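Local coordinates for protein L-Ala-D/L-Glu Epimerase (Escherichia coli, PDB 1JPD) that belongs to the enolase superfamily, pairing an alpha+beta N-terminal domain with a modified TIM-barrel domain, at residues T45-Y51 with M279-A285; E120-Q126 with T319-L324; V34-E38 with A93-L98. One frame throughout, in Å; residues are numbered along the deposited sequence.

Contact 1: residues T45-Y51 with M279-A285; sequences TGECTPY and MLCTSRA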
loop_
_atom_site.group_PDB
_atom_site.type_symbol
_atom_site.label_atom_id
_atom_site.label_comp_id
_atom_site.label_asym_id
_atom_site.label_seq_id
_atom_site.Cartn_x
_atom_site.Cartn_y
_atom_site.Cartn_z
ATOM N N THR A 45 -4.948 -12.725 -14.066
ATOM C CA THR A 45 -4.260 -11.465 -14.307
ATOM C C THR A 45 -3.696 -10.830 -13.051
ATOM O O THR A 45 -4.389 -10.672 -12.049
ATOM C CB THR A 45 -5.178 -10.467 -15.011
ATOM O OG1 THR A 45 -5.602 -11.025 -16.261
ATOM C CG2 THR A 45 -4.439 -9.162 -15.273
ATOM N N GLY A 46 -2.422 -10.478 -13.115
ATOM C CA GLY A 46 -1.766 -9.861 -11.979
ATOM C C GLY A 46 -1.054 -8.590 -12.390
ATOM O O GLY A 46 -0.341 -8.565 -13.394
ATOM N N GLU A 47 -1.252 -7.524 -11.627
ATOM C CA GLU A 47 -0.612 -6.256 -11.934
ATOM C C GLU A 47 0.394 -5.881 -10.851
ATOM O O GLU A 47 0.318 -6.366 -9.720
ATOM C CB GLU A 47 -1.664 -5.153 -12.051
ATOM C CG GLU A 47 -1.099 -3.761 -12.280
ATOM C CD GLU A 47 -2.175 -2.701 -12.353
ATOM O OE1 GLU A 47 -3.092 -2.857 -13.186
ATOM O OE2 GLU A 47 -2.104 -1.711 -11.589
ATOM N N CYS A 48 1.348 -5.030 -11.211
ATOM C CA CYS A 48 2.343 -4.552 -10.261
ATOM C C CYS A 48 2.871 -3.188 -10.694
ATOM O O CYS A 48 2.694 -2.760 -11.844
ATOM C CB CYS A 48 3.500 -5.547 -10.123
ATOM S SG CYS A 48 4.698 -5.515 -11.456
ATOM N N THR A 49 3.503 -2.496 -9.754
ATOM C CA THR A 49 4.057 -1.178 -10.017
ATOM C C THR A 49 5.515 -1.131 -9.595
ATOM O O THR A 49 5.809 -1.036 -8.411
ATOM C CB THR A 49 3.289 -0.091 -9.245
ATOM O OG1 THR A 49 1.934 -0.054 -9.710
ATOM C CG2 THR A 49 3.931 1.278 -9.453
ATOM N N PRO A 50 6.447 -1.216 -10.559
ATOM C CA PRO A 50 7.875 -1.172 -10.216
ATOM C C PRO A 50 8.152 0.011 -9.276
ATOM O O PRO A 50 7.761 1.156 -9.563
ATOM C CB PRO A 50 8.546 -1.022 -11.579
ATOM C CG PRO A 50 7.625 -1.796 -12.473
ATOM C CD PRO A 50 6.259 -1.332 -12.015
ATOM N N TYR A 51 8.819 -0.279 -8.159
ATOM C CA TYR A 51 9.132 0.728 -7.141
ATOM C C TYR A 51 10.505 1.342 -7.371
ATOM O O TYR A 51 11.526 0.742 -7.024
ATOM C CB TYR A 51 9.077 0.081 -5.741
ATOM C CG TYR A 51 8.834 1.040 -4.590
ATOM C CD1 TYR A 51 8.490 2.371 -4.819
ATOM C CD2 TYR A 51 8.912 0.604 -3.268
ATOM C CE1 TYR A 51 8.229 3.243 -3.759
ATOM C CE2 TYR A 51 8.654 1.466 -2.201
ATOM C CZ TYR A 51 8.312 2.783 -2.457
ATOM O OH TYR A 51 8.041 3.645 -1.420
ATOM N N MET A 279 0.429 1.500 -4.167
ATOM C CA MET A 279 1.248 2.408 -4.974
ATOM C C MET A 279 0.238 2.970 -5.975
ATOM O O MET A 279 -0.960 2.691 -5.859
ATOM C CB MET A 279 2.315 1.630 -5.743
ATOM C CG MET A 279 3.176 0.744 -4.897
ATOM S SD MET A 279 4.342 1.704 -3.954
ATOM C CE MET A 279 5.398 0.441 -3.349
ATOM N N LEU A 280 0.700 3.765 -6.936
ATOM C CA LEU A 280 -0.197 4.272 -7.971
ATOM C C LEU A 280 -0.490 3.012 -8.792
ATOM O O LEU A 280 0.431 2.300 -9.182
ATOM C CB LEU A 280 0.504 5.330 -8.830
ATOM C CG LEU A 280 0.698 6.687 -8.153
ATOM C CD1 LEU A 280 1.453 7.620 -9.074
ATOM C CD2 LEU A 280 -0.659 7.269 -7.794
ATOM N N CYS A 281 -1.761 2.732 -9.052
ATOM C CA CYS A 281 -2.121 1.515 -9.771
ATOM C C CYS A 281 -3.551 1.557 -10.301
ATOM O O CYS A 281 -4.257 2.542 -10.108
ATOM C CB CYS A 281 -1.986 0.330 -8.810
ATOM S SG CYS A 281 -3.050 0.513 -7.323
ATOM N N THR A 282 -3.969 0.487 -10.972
ATOM C CA THR A 282 -5.340 0.400 -11.479
ATOM C C THR A 282 -6.103 -0.433 -10.455
ATOM O O THR A 282 -5.496 -0.980 -9.522
ATOM C CB THR A 282 -5.435 -0.318 -12.840
ATOM O OG1 THR A 282 -5.255 -1.725 -12.652
ATOM C CG2 THR A 282 -4.385 0.205 -13.801
ATOM N N SER A 283 -7.418 -0.540 -10.628
ATOM C CA SER A 283 -8.231 -1.311 -9.693
ATOM C C SER A 283 -7.726 -2.738 -9.517
ATOM O O SER A 283 -7.919 -3.344 -8.463
ATOM C CB SER A 283 -9.689 -1.335 -10.144
ATOM O OG SER A 283 -10.265 -0.044 -10.054
ATOM N N ARG A 284 -7.063 -3.269 -10.543
ATOM C CA ARG A 284 -6.545 -4.629 -10.484
ATOM C C ARG A 284 -5.668 -4.866 -9.267
ATOM O O ARG A 284 -5.758 -5.908 -8.625
ATOM C CB ARG A 284 -5.759 -4.959 -11.760
ATOM C CG ARG A 284 -6.638 -5.291 -12.973
ATOM C CD ARG A 284 -5.798 -5.618 -14.201
ATOM N NE ARG A 284 -4.880 -4.524 -14.496
ATOM C CZ ARG A 284 -4.546 -4.126 -15.717
ATOM N NH1 ARG A 284 -5.049 -4.742 -16.779
ATOM N NH2 ARG A 284 -3.732 -3.090 -15.873
ATOM N N ALA A 285 -4.827 -3.892 -8.938
ATOM C CA ALA A 285 -3.929 -4.028 -7.796
ATOM C C ALA A 285 -4.647 -3.895 -6.458
ATOM O O ALA A 285 -4.274 -4.551 -5.489
ATOM C CB ALA A 285 -2.793 -3.007 -7.890
HETATM O O HOH W 1 -3.331 -7.235 -9.779
#
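Glu47, near the end of strand 42-48, reaches across to Thr282 and Arg284 at the start of helix 283-289, and so illustrates how a buried carboxylate at a helix N terminus can join the N-terminal domain of an enolase-superfamily protein to its barrel. The charged bonds come first. Arg284 grips Glu47 OE1 side-on with two nitrogens, NE and NH2, each 2.8 Å from that one oxygen. OE1 lies in the guanidinium plane, but both nitrogens meet it on its anti side and out of the carboxylate plane, the two planes being 84° apart. Arg284 NH2 also forms a salt bridge with Glu12.

The other carboxylate oxygen is held by the backbone: Thr282 N donates to the syn lone pair of Glu47 OE2 over 2.9 Å in an almost straight bond (176°). Thr282 is the helix N-cap, its OG1 accepting from Arg284 N. An extended Glu47 chain, CG anti to the backbone N, carries the carboxylate across to this helix end.

Further along, Thr49 OG1 donates to Leu280 O at 2.8 Å, in the carbonyl plane. The apolar part is a Met-aromatic contact between Met279 and Tyr51, both of which also touch Lys253 of helix 251-254: bent at chi2, Met279 lays its SD and methyl over one ring face. Met279 CE lies 3.5 Å from the centroid of the Tyr51 ring, 11° off the normal.

Contact 2: residues E120-Q126 with T319-L324; sequences ETVITAQ and TGELHL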
loop_
_atom_site.group_PDB
_atom_site.type_symbol
_atom_site.label_atom_id
_atom_site.label_comp_id
_atom_site.label_asym_id
_atom_site.label_seq_id
_atom_site.Cartn_x
_atom_site.Cartn_y
_atom_site.Cartn_z
ATOM N N GLU A 120 -18.988 -4.016 2.976
ATOM C CA GLU A 120 -19.588 -3.386 1.810
ATOM C C GLU A 120 -18.925 -2.047 1.501
ATOM O O GLU A 120 -18.906 -1.594 0.354
ATOM C CB GLU A 120 -21.083 -3.197 2.047
ATOM C CG GLU A 120 -21.837 -2.702 0.839
ATOM C CD GLU A 120 -23.330 -2.733 1.060
ATOM O OE1 GLU A 120 -23.816 -2.017 1.966
ATOM O OE2 GLU A 120 -24.015 -3.482 0.329
ATOM N N THR A 121 -18.378 -1.417 2.531
ATOM C CA THR A 121 -17.713 -0.134 2.368
ATOM C C THR A 121 -16.414 -0.127 3.163
ATOM O O THR A 121 -16.368 -0.606 4.297
ATOM C CB THR A 121 -18.615 1.019 2.850
ATOM O OG1 THR A 121 -19.798 1.069 2.043
ATOM C CG2 THR A 121 -17.888 2.345 2.749
ATOM N N VAL A 122 -15.358 0.407 2.557
ATOM C CA VAL A 122 -14.054 0.482 3.206
ATOM C C VAL A 122 -13.610 1.936 3.302
ATOM O O VAL A 122 -13.623 2.659 2.303
ATOM C CB VAL A 122 -12.977 -0.289 2.403
ATOM C CG1 VAL A 122 -11.617 -0.104 3.058
ATOM C CG2 VAL A 122 -13.336 -1.766 2.306
ATOM N N ILE A 123 -13.222 2.364 4.502
ATOM C CA ILE A 123 -12.751 3.732 4.717
ATOM C C ILE A 123 -11.320 3.834 4.201
ATOM O O ILE A 123 -10.438 3.093 4.643
ATOM C CB ILE A 123 -12.757 4.128 6.227
ATOM C CG1 ILE A 123 -14.196 4.178 6.756
ATOM C CG2 ILE A 123 -12.071 5.488 6.421
ATOM C CD1 ILE A 123 -14.310 4.582 8.221
ATOM N N THR A 124 -11.099 4.747 3.260
ATOM C CA THR A 124 -9.777 4.938 2.688
ATOM C C THR A 124 -9.259 6.332 2.998
ATOM O O THR A 124 -10.015 7.294 3.042
ATOM C CB THR A 124 -9.780 4.711 1.155
ATOM O OG1 THR A 124 -10.606 5.689 0.510
ATOM C CG2 THR A 124 -10.315 3.327 0.840
ATOM N N ALA A 125 -7.957 6.428 3.217
ATOM C CA ALA A 125 -7.337 7.693 3.550
ATOM C C ALA A 125 -7.357 8.694 2.407
ATOM O O ALA A 125 -6.950 8.387 1.289
ATOM C CB ALA A 125 -5.915 7.453 3.993
ATOM N N GLN A 126 -7.842 9.895 2.695
ATOM C CA GLN A 126 -7.870 10.954 1.707
ATOM C C GLN A 126 -6.653 11.813 1.964
ATOM O O GLN A 126 -6.379 12.193 3.105
ATOM C CB GLN A 126 -9.129 11.797 1.843
ATOM C CG GLN A 126 -10.276 11.243 1.057
ATOM C CD GLN A 126 -10.044 11.296 -0.448
ATOM O OE1 GLN A 126 -10.544 10.447 -1.182
ATOM N NE2 GLN A 126 -9.304 12.301 -0.912
ATOM N N THR A 319 -15.357 10.157 -2.325
ATOM C CA THR A 319 -14.456 10.800 -1.367
ATOM C C THR A 319 -14.309 10.051 -0.029
ATOM O O THR A 319 -15.241 9.993 0.775
ATOM C CB THR A 319 -14.881 12.264 -1.082
ATOM O OG1 THR A 319 -14.815 13.039 -2.291
ATOM C CG2 THR A 319 -13.949 12.889 -0.054
ATOM N N GLY A 320 -13.131 9.465 0.186
ATOM C CA GLY A 320 -12.859 8.752 1.422
ATOM C C GLY A 320 -13.440 7.359 1.543
ATOM O O GLY A 320 -13.343 6.737 2.608
ATOM N N GLU A 321 -14.038 6.846 0.472
ATOM C CA GLU A 321 -14.621 5.510 0.541
ATOM C C GLU A 321 -14.397 4.633 -0.682
ATOM O O GLU A 321 -14.303 5.106 -1.813
ATOM C CB GLU A 321 -16.128 5.598 0.796
ATOM C CG GLU A 321 -16.526 6.537 1.911
ATOM C CD GLU A 321 -18.009 6.487 2.208
ATOM O OE1 GLU A 321 -18.811 6.532 1.248
ATOM O OE2 GLU A 321 -18.366 6.413 3.403
ATOM N N LEU A 322 -14.326 3.335 -0.426
ATOM C CA LEU A 322 -14.161 2.341 -1.465
ATOM C C LEU A 322 -15.381 1.449 -1.325
ATOM O O LEU A 322 -15.537 0.762 -0.313
ATOM C CB LEU A 322 -12.881 1.533 -1.233
ATOM C CG LEU A 322 -12.724 0.279 -2.089
ATOM C CD1 LEU A 322 -12.784 0.643 -3.564
ATOM C CD2 LEU A 322 -11.414 -0.398 -1.743
ATOM N N HIS A 323 -16.253 1.472 -2.328
ATOM C CA HIS A 323 -17.475 0.671 -2.300
ATOM C C HIS A 323 -17.308 -0.678 -2.978
ATOM O O HIS A 323 -17.037 -0.753 -4.174
ATOM C CB HIS A 323 -18.610 1.444 -2.966
ATOM C CG HIS A 323 -18.876 2.770 -2.329
ATOM N ND1 HIS A 323 -19.404 2.891 -1.061
ATOM C CD2 HIS A 323 -18.642 4.031 -2.763
ATOM C CE1 HIS A 323 -19.482 4.170 -0.742
ATOM N NE2 HIS A 323 -19.026 4.882 -1.757
ATOM N N LEU A 324 -17.478 -1.744 -2.206
ATOM C CA LEU A 324 -17.338 -3.099 -2.725
ATOM C C LEU A 324 -18.703 -3.770 -2.942
ATOM O O LEU A 324 -19.734 -3.156 -2.584
ATOM C CB LEU A 324 -16.480 -3.931 -1.758
ATOM C CG LEU A 324 -15.084 -3.377 -1.425
ATOM C CD1 LEU A 324 -14.356 -4.297 -0.448
ATOM C CD2 LEU A 324 -14.279 -3.231 -2.704
ATOM O OXT LEU A 324 -18.732 -4.904 -3.470
HETATM O O HOH W 2 -20.985 0.385 -0.557
#
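Thr121 to Ile123 pair antiparallel with Glu321 to His323, the two short strands running at 159° to each other with their axes 4.7 Å apart at closest approach. Val122 and Leu322 form the hydrogen-bonded pair, exchanging both backbone bonds, and the non-hydrogen-bonded pairs Thr121–His323 and Ile123–Glu321 stand on either side of it. Leu324 N to Glu120 O and Thr124 N to Gly320 O continue the pairing at its two ends.

On one face of the sheet Val122 and Leu322 meet with their CB atoms 4.1 Å apart. Val122 CG2 touches Leu324 CD1 at 3.9 Å, while Thr124 CG2 comes up to Leu322 CB at 3.8 Å, the two side chains set roughly perpendicular.

In this TIM-barrel-like domain of the enolase superfamily, the C-terminal strand is added to the side of a barrel strand. Strand 121-128 runs parallel to strand 150-154 on its other flank, and beyond the paired residues Ala125 bonds through its backbone to Ala299; strand 321-323 lies along the earlier part of strand 121-128 in the opposite direction.

On the other face Thr121 and His323 extend alongside one another in the same direction, with Thr121 OG1 at the ring edge 3.6 Å from His323 ND1. A water joins them, within hydrogen-bonding distance of both atoms and donating to Glu120 O; the far ring nitrogen, His323 NE2, is bonded to Thr318.

Gln126 reaches back to the turn before strand 321-323. A bend at chi2 (-66°) swings its amide round, and OE1 accepts from Gly320 N at 3.1 Å, the donor coming from beside the C=O (107°) and tilted from the carbonyl plane, with Gln126 CG 3.6 Å from Gly320 CA.

Contact 3: residues V34-E38 with A93-L98; sequences VVELE and ALDCAL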
loop_
_atom_site.group_PDB
_atom_site.type_symbol
_atom_site.label_atom_id
_atom_site.label_comp_id
_atom_site.label_asym_id
_atom_site.label_seq_id
_atom_site.Cartn_x
_atom_site.Cartn_y
_atom_site.Cartn_z
ATOM N N VAL A 34 1.771 -5.679 -16.404
ATOM C CA VAL A 34 0.711 -6.664 -16.278
ATOM C C VAL A 34 1.153 -8.049 -16.731
ATOM O O VAL A 34 1.918 -8.188 -17.688
ATOM C CB VAL A 34 -0.527 -6.272 -17.116
ATOM C CG1 VAL A 34 -1.662 -7.241 -16.834
ATOM C CG2 VAL A 34 -0.945 -4.848 -16.814
ATOM N N VAL A 35 0.666 -9.066 -16.031
ATOM C CA VAL A 35 0.967 -10.444 -16.376
ATOM C C VAL A 35 -0.323 -11.238 -16.464
ATOM O O VAL A 35 -1.068 -11.356 -15.488
ATOM C CB VAL A 35 1.874 -11.120 -15.342
ATOM C CG1 VAL A 35 1.932 -12.628 -15.617
ATOM C CG2 VAL A 35 3.268 -10.510 -15.407
ATOM N N GLU A 36 -0.581 -11.786 -17.642
ATOM C CA GLU A 36 -1.778 -12.577 -17.865
ATOM C C GLU A 36 -1.404 -14.049 -18.019
ATOM O O GLU A 36 -0.596 -14.403 -18.875
ATOM C CB GLU A 36 -2.492 -12.064 -19.113
ATOM C CG GLU A 36 -3.723 -12.844 -19.508
ATOM C CD GLU A 36 -4.579 -12.097 -20.515
ATOM O OE1 GLU A 36 -5.248 -12.765 -21.330
ATOM O OE2 GLU A 36 -4.593 -10.842 -20.486
ATOM N N LEU A 37 -1.978 -14.893 -17.168
ATOM C CA LEU A 37 -1.725 -16.336 -17.201
ATOM C C LEU A 37 -2.946 -17.046 -17.776
ATOM O O LEU A 37 -4.074 -16.591 -17.596
ATOM C CB LEU A 37 -1.446 -16.868 -15.789
ATOM C CG LEU A 37 -0.263 -16.280 -15.015
ATOM C CD1 LEU A 37 -0.186 -16.923 -13.648
ATOM C CD2 LEU A 37 1.023 -16.509 -15.780
ATOM N N GLU A 38 -2.726 -18.161 -18.464
ATOM C CA GLU A 38 -3.833 -18.901 -19.061
ATOM C C GLU A 38 -3.751 -20.411 -18.851
ATOM O O GLU A 38 -2.956 -21.096 -19.493
ATOM C CB GLU A 38 -3.907 -18.607 -20.556
ATOM C CG GLU A 38 -5.042 -19.311 -21.279
ATOM C CD GLU A 38 -6.074 -18.343 -21.819
ATOM O OE1 GLU A 38 -5.677 -17.349 -22.465
ATOM O OE2 GLU A 38 -7.284 -18.576 -21.608
ATOM N N ALA A 93 3.397 -9.265 -9.357
ATOM C CA ALA A 93 2.550 -9.498 -10.522
ATOM C C ALA A 93 2.278 -10.997 -10.701
ATOM O O ALA A 93 1.133 -11.405 -10.919
ATOM C CB ALA A 93 3.198 -8.939 -11.765
ATOM N N LEU A 94 3.317 -11.819 -10.591
ATOM C CA LEU A 94 3.141 -13.258 -10.759
ATOM C C LEU A 94 2.301 -13.892 -9.658
ATOM O O LEU A 94 1.379 -14.670 -9.932
ATOM C CB LEU A 94 4.499 -13.952 -10.838
ATOM C CG LEU A 94 5.300 -13.531 -12.065
ATOM C CD1 LEU A 94 6.656 -14.206 -12.054
ATOM C CD2 LEU A 94 4.521 -13.877 -13.321
ATOM N N ASP A 95 2.623 -13.564 -8.413
ATOM C CA ASP A 95 1.893 -14.112 -7.280
ATOM C C ASP A 95 0.415 -13.745 -7.399
ATOM O O ASP A 95 -0.460 -14.587 -7.209
ATOM C CB ASP A 95 2.487 -13.585 -5.967
ATOM C CG ASP A 95 1.831 -14.191 -4.736
ATOM O OD1 ASP A 95 0.865 -13.604 -4.211
ATOM O OD2 ASP A 95 2.274 -15.266 -4.290
ATOM N N CYS A 96 0.135 -12.491 -7.735
ATOM C CA CYS A 96 -1.248 -12.068 -7.875
ATOM C C CYS A 96 -1.897 -12.737 -9.075
ATOM O O CYS A 96 -3.057 -13.132 -9.004
ATOM C CB CYS A 96 -1.340 -10.545 -7.994
ATOM S SG CYS A 96 -0.920 -9.690 -6.456
ATOM N N ALA A 97 -1.161 -12.869 -10.173
ATOM C CA ALA A 97 -1.715 -13.519 -11.355
ATOM C C ALA A 97 -2.092 -14.968 -11.021
ATOM O O ALA A 97 -3.121 -15.461 -11.473
ATOM C CB ALA A 97 -0.713 -13.483 -12.494
ATOM N N LEU A 98 -1.266 -15.643 -10.226
ATOM C CA LEU A 98 -1.549 -17.022 -9.834
ATOM C C LEU A 98 -2.782 -17.114 -8.929
ATOM O O LEU A 98 -3.566 -18.057 -9.042
ATOM C CB LEU A 98 -0.344 -17.645 -9.115
ATOM C CG LEU A 98 0.918 -17.888 -9.944
ATOM C CD1 LEU A 98 2.017 -18.461 -9.052
ATOM C CD2 LEU A 98 0.604 -18.843 -11.089
#
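Val35 and Leu37, two residues apart on strand 29-39 and therefore on the same face of the sheet, meet a strip of helix 89-104 made of Ala93, Leu94, Ala97 and Leu98. This packing of a helix on an antiparallel sheet, in the N-terminal domain of the enolase superfamily, sets two small alanines and two leucines of the helix against the branched side chains of the strand. The segment axes pass 8.1 Å apart and run at 36° to each other.

Val35 turns both methyls to the helix. CG1, anti to the backbone N (chi1 169°), touches Leu94 CD2 at 3.7 Å, the two side chains crossing obliquely, while CG2 meets Ala93 CB at 4.0 Å. The short Ala97 side chain is consistent with the close approach of helix and strand: its CB lies 3.7 Å from the backbone Val35 O and equally near Leu37 CD1. Leu37 thus leans on Ala97 with the same methyl that meets the CD2 branch of Leu98, a branch that reaches back to the strand although Leu98 leaves its backbone pointing away from it.

No hydrogen bond crosses the contact. Beyond it, helix 78-84 covers Leu94 and Leu98 through Leu81. Strand 29-39 is the middle one of three, bonded to strand 6-15 through Val34 and Glu36 and to strand 42-48 through Val35 and Leu37.

From the N terminus, the chain passes through 34-38 and 45-51 before helix residues 93-98 close the shortest loop, contact 3, within the N-terminal domain. Contact 1 opens inside that loop but closes only at 279-285, so the two cross; they also touch, for their strands are neighbours in one sheet and Gly46 O lies 2.9 Å from Val35 N. Contact 2 opens at 120-126, after contact 3 has closed, and is completed by the C-terminal 319-324, crossing contact 1. Contact 1 thus joins the two domains, contact 3 unites sheet and helix in the first, and contact 2, its centre about 18 Å from that of contact 1, brings the chain end to the barrel.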